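Local coordinates for Mlr7391 protein (Mesorhizobium loti, PDB 3HK4) that is of unconfirmed function but has an NTF2-like, SnoaL-type fold, and may act as a polyketide cyclase-like enzyme, at residues G85-P90 with F97-K102. Sequence-based numbering, arbitrary orientation.
Sequences GSVEGP and FALRFK
E88 and R100 form an antiparallel hydrogen-bonded pair: E88 N reaches R100 O and R100 N reaches E88 O, both at 2.8 Å and both donors in the carbonyl plane. S86 and K102 make a second such pair, less evenly, since K102 N to S86 O is the longer of its two bonds at 3.2 Å. V87 and F101 sit between them as a non-hydrogen-bonded pair, where V87 CA makes a bent CA-H...O contact with R100 O (138° at H). These bonds join strands 80-93 and 96-107 of one hairpin, the former outermost in the chain's sheet.

The face carrying S86, E88, R100 and K102 is polar. E88 OE1 meets R100 NH1 at 3.5 Å, a long salt bridge with carboxylate and guanidinium planes 75° apart; R100 NE pairs with D117 of strand 114-125. One water hydrogen-bonds S86 OG and gives a proton to R100 O at 3.3 Å.

Apolar contacts fill the other face. V87 CG1, anti to its own N (chi1 -178°), lies 4.0 Å from F101 CE1 and 4.1 Å from L99 CD2, while CG2 sits near F101 CD1. With both methyls gone, an alanine here is likely to leave the F101 ring and L99 CD2 without their partner on strand 80-93, freer to shift. Beyond a cis peptide bond, P90 CB meets F97 CD2 at 4.1 Å and also touches L99 CD2; helix 22-34 packs on P90, F97 and L99. The hairpin is thus two-faced: four backbone bonds hold the strands, the long salt bridge and the water add a modest link on the polar side, and the apolar side meets helix 22-34, which packs on this end of the hairpin.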
ATOM      1  N   GLY A  85      -6.915  -5.424  21.061  1.00 55.13           N
ATOM      2  CA  GLY A  85      -8.225  -4.956  20.593  1.00 54.17           C
ATOM      3  C   GLY A  85      -9.283  -6.040  20.391  1.00 53.07           C
ATOM      4  O   GLY A  85      -9.090  -7.210  20.776  1.00 47.98           O
ATOM      5  N   SER A  86     -10.403  -5.646  19.766  1.00 48.38           N
ATOM      6  CA  SER A  86     -11.527  -6.547  19.573  1.00 47.27           C
ATOM      7  C   SER A  86     -12.264  -6.364  18.251  1.00 43.65           C
ATOM      8  O   SER A  86     -12.154  -5.342  17.616  1.00 41.55           O
ATOM      9  CB  SER A  86     -12.514  -6.361  20.733  1.00 47.47           C
ATOM     10  OG  SER A  86     -13.131  -5.079  20.730  1.00 51.00           O
ATOM     11  N   VAL A  87     -13.003  -7.389  17.855  1.00 43.36           N
ATOM     12  CA  VAL A  87     -13.829  -7.351  16.671  1.00 40.89           C
ATOM     13  C   VAL A  87     -15.219  -7.636  17.167  1.00 42.29           C
ATOM     14  O   VAL A  87     -15.407  -8.618  17.869  1.00 43.53           O
ATOM     15  CB  VAL A  87     -13.452  -8.447  15.696  1.00 41.95           C
ATOM     16  CG1 VAL A  87     -14.322  -8.361  14.418  1.00 37.24           C
ATOM     17  CG2 VAL A  87     -12.007  -8.359  15.362  1.00 40.47           C
ATOM     18  N   GLU A  88     -16.172  -6.757  16.862  1.00 39.90           N
ATOM     19  CA  GLU A  88     -17.548  -6.934  17.257  1.00 41.36           C
ATOM     20  C   GLU A  88     -18.384  -7.148  16.020  1.00 38.28           C
ATOM     21  O   GLU A  88     -18.239  -6.439  15.023  1.00 31.89           O
ATOM     22  CB  GLU A  88     -18.097  -5.699  17.977  1.00 43.87           C
ATOM     23  CG  GLU A  88     -17.712  -5.558  19.450  1.00 53.12           C
ATOM     24  CD  GLU A  88     -18.123  -4.218  20.026  1.00 51.21           C
ATOM     25  OE1 GLU A  88     -18.831  -3.430  19.336  1.00 68.40           O
ATOM     26  OE2 GLU A  88     -17.728  -3.949  21.172  1.00 72.56           O
ATOM     27  N   GLY A  89     -19.298  -8.103  16.104  1.00 39.14           N
ATOM     28  CA  GLY A  89     -20.189  -8.420  15.017  1.00 37.50           C
ATOM     29  C   GLY A  89     -20.165  -9.918  14.832  1.00 35.34           C
ATOM     30  O   GLY A  89     -19.665 -10.638  15.681  1.00 31.25           O
ATOM     31  N   PRO A  90     -20.619 -10.389  13.691  1.00 32.24           N
ATOM     32  CA  PRO A  90     -21.088  -9.598  12.529  1.00 35.01           C
ATOM     33  C   PRO A  90     -22.488  -9.059  12.709  1.00 32.12           C
ATOM     34  O   PRO A  90     -23.281  -9.683  13.369  1.00 28.28           O
ATOM     35  CB  PRO A  90     -21.133 -10.622  11.404  1.00 32.63           C
ATOM     36  CG  PRO A  90     -21.383 -11.971  12.110  1.00 33.52           C
ATOM     37  CD  PRO A  90     -20.724 -11.848  13.472  1.00 34.43           C
ATOM     38  N   PHE A  97     -22.602  -7.443   5.582  1.00 30.73           N
ATOM     39  CA  PHE A  97     -22.364  -7.478   7.014  1.00 27.67           C
ATOM     40  C   PHE A  97     -21.313  -6.438   7.408  1.00 29.67           C
ATOM     41  O   PHE A  97     -20.512  -6.010   6.608  1.00 31.91           O
ATOM     42  CB  PHE A  97     -22.003  -8.852   7.522  1.00 24.06           C
ATOM     43  CG  PHE A  97     -20.651  -9.352   7.096  1.00 29.38           C
ATOM     44  CD1 PHE A  97     -20.517 -10.045   5.919  1.00 24.19           C
ATOM     45  CD2 PHE A  97     -19.535  -9.179   7.888  1.00 25.87           C
ATOM     46  CE1 PHE A  97     -19.284 -10.536   5.525  1.00 32.37           C
ATOM     47  CE2 PHE A  97     -18.322  -9.671   7.516  1.00 30.58           C
ATOM     48  CZ  PHE A  97     -18.202 -10.366   6.306  1.00 27.86           C
ATOM     49  N   ALA A  98     -21.437  -5.993   8.653  1.00 27.11           N
ATOM     50  CA  ALA A  98     -20.603  -5.002   9.256  1.00 25.81           C
ATOM     51  C   ALA A  98     -19.936  -5.557  10.475  1.00 27.99           C
ATOM     52  O   ALA A  98     -20.525  -6.401  11.199  1.00 26.75           O
ATOM     53  CB  ALA A  98     -21.489  -3.737   9.687  1.00 22.38           C
ATOM     54  N   LEU A  99     -18.730  -5.069  10.719  1.00 29.75           N
ATOM     55  CA  LEU A  99     -17.945  -5.390  11.896  1.00 30.51           C
ATOM     56  C   LEU A  99     -17.431  -4.095  12.490  1.00 30.48           C
ATOM     57  O   LEU A  99     -17.213  -3.117  11.799  1.00 28.83           O
ATOM     58  CB  LEU A  99     -16.735  -6.266  11.547  1.00 30.78           C
ATOM     59  CG  LEU A  99     -17.022  -7.653  10.999  1.00 35.47           C
ATOM     60  CD1 LEU A  99     -15.738  -8.342  10.481  1.00 25.63           C
ATOM     61  CD2 LEU A  99     -17.676  -8.447  12.105  1.00 30.53           C
ATOM     62  N   ARG A 100     -17.245  -4.086  13.782  1.00 33.27           N
ATOM     63  CA  ARG A 100     -16.695  -2.918  14.453  1.00 34.51           C
ATOM     64  C   ARG A 100     -15.356  -3.367  15.057  1.00 34.69           C
ATOM     65  O   ARG A 100     -15.293  -4.371  15.746  1.00 32.15           O
ATOM     66  CB  ARG A 100     -17.675  -2.385  15.488  1.00 38.14           C
ATOM     67  CG  ARG A 100     -17.269  -1.008  16.117  1.00 43.51           C
ATOM     68  CD  ARG A 100     -16.409  -1.209  17.327  1.00 56.12           C
ATOM     69  NE  ARG A 100     -16.214   0.009  18.086  1.00 59.35           N
ATOM     70  CZ  ARG A 100     -17.133   0.568  18.878  1.00 71.78           C
ATOM     71  NH1 ARG A 100     -18.360   0.054  19.021  1.00 73.64           N
ATOM     72  NH2 ARG A 100     -16.816   1.678  19.533  1.00 69.24           N
ATOM     73  N   PHE A 101     -14.305  -2.621  14.723  1.00 32.22           N
ATOM     74  CA  PHE A 101     -12.930  -2.898  15.102  1.00 31.50           C
ATOM     75  C   PHE A 101     -12.505  -1.803  16.029  1.00 34.97           C
ATOM     76  O   PHE A 101     -12.684  -0.649  15.693  1.00 34.51           O
ATOM     77  CB  PHE A 101     -12.042  -2.834  13.890  1.00 32.89           C
ATOM     78  CG  PHE A 101     -12.405  -3.814  12.807  1.00 29.82           C
ATOM     79  CD1 PHE A 101     -11.981  -5.127  12.883  1.00 38.57           C
ATOM     80  CD2 PHE A 101     -13.112  -3.413  11.699  1.00 38.75           C
ATOM     81  CE1 PHE A 101     -12.268  -6.033  11.890  1.00 39.31           C
ATOM     82  CE2 PHE A 101     -13.432  -4.293  10.702  1.00 32.67           C
ATOM     83  CZ  PHE A 101     -12.999  -5.618  10.774  1.00 33.75           C
ATOM     84  N   LYS A 102     -12.001  -2.172  17.199  1.00 36.74           N
ATOM     85  CA  LYS A 102     -11.436  -1.225  18.190  1.00 41.25           C
ATOM     86  C   LYS A 102     -10.117  -1.853  18.649  1.00 40.81           C
ATOM     87  O   LYS A 102     -10.104  -2.915  19.278  1.00 40.30           O
ATOM     88  CB  LYS A 102     -12.380  -0.933  19.371  1.00 39.48           C
ATOM     89  CG  LYS A 102     -12.004   0.376  20.094  1.00 46.80           C
ATOM     90  CD  LYS A 102     -12.691   0.597  21.455  1.00 51.32           C
ATOM     91  CE  LYS A 102     -14.132   1.097  21.352  1.00 59.48           C
ATOM     92  NZ  LYS A 102     -14.689   1.447  22.736  1.00 62.71           N
TER
HETATM   93  O   HOH W   1     -14.756  -3.590  18.861  1.00 46.82           O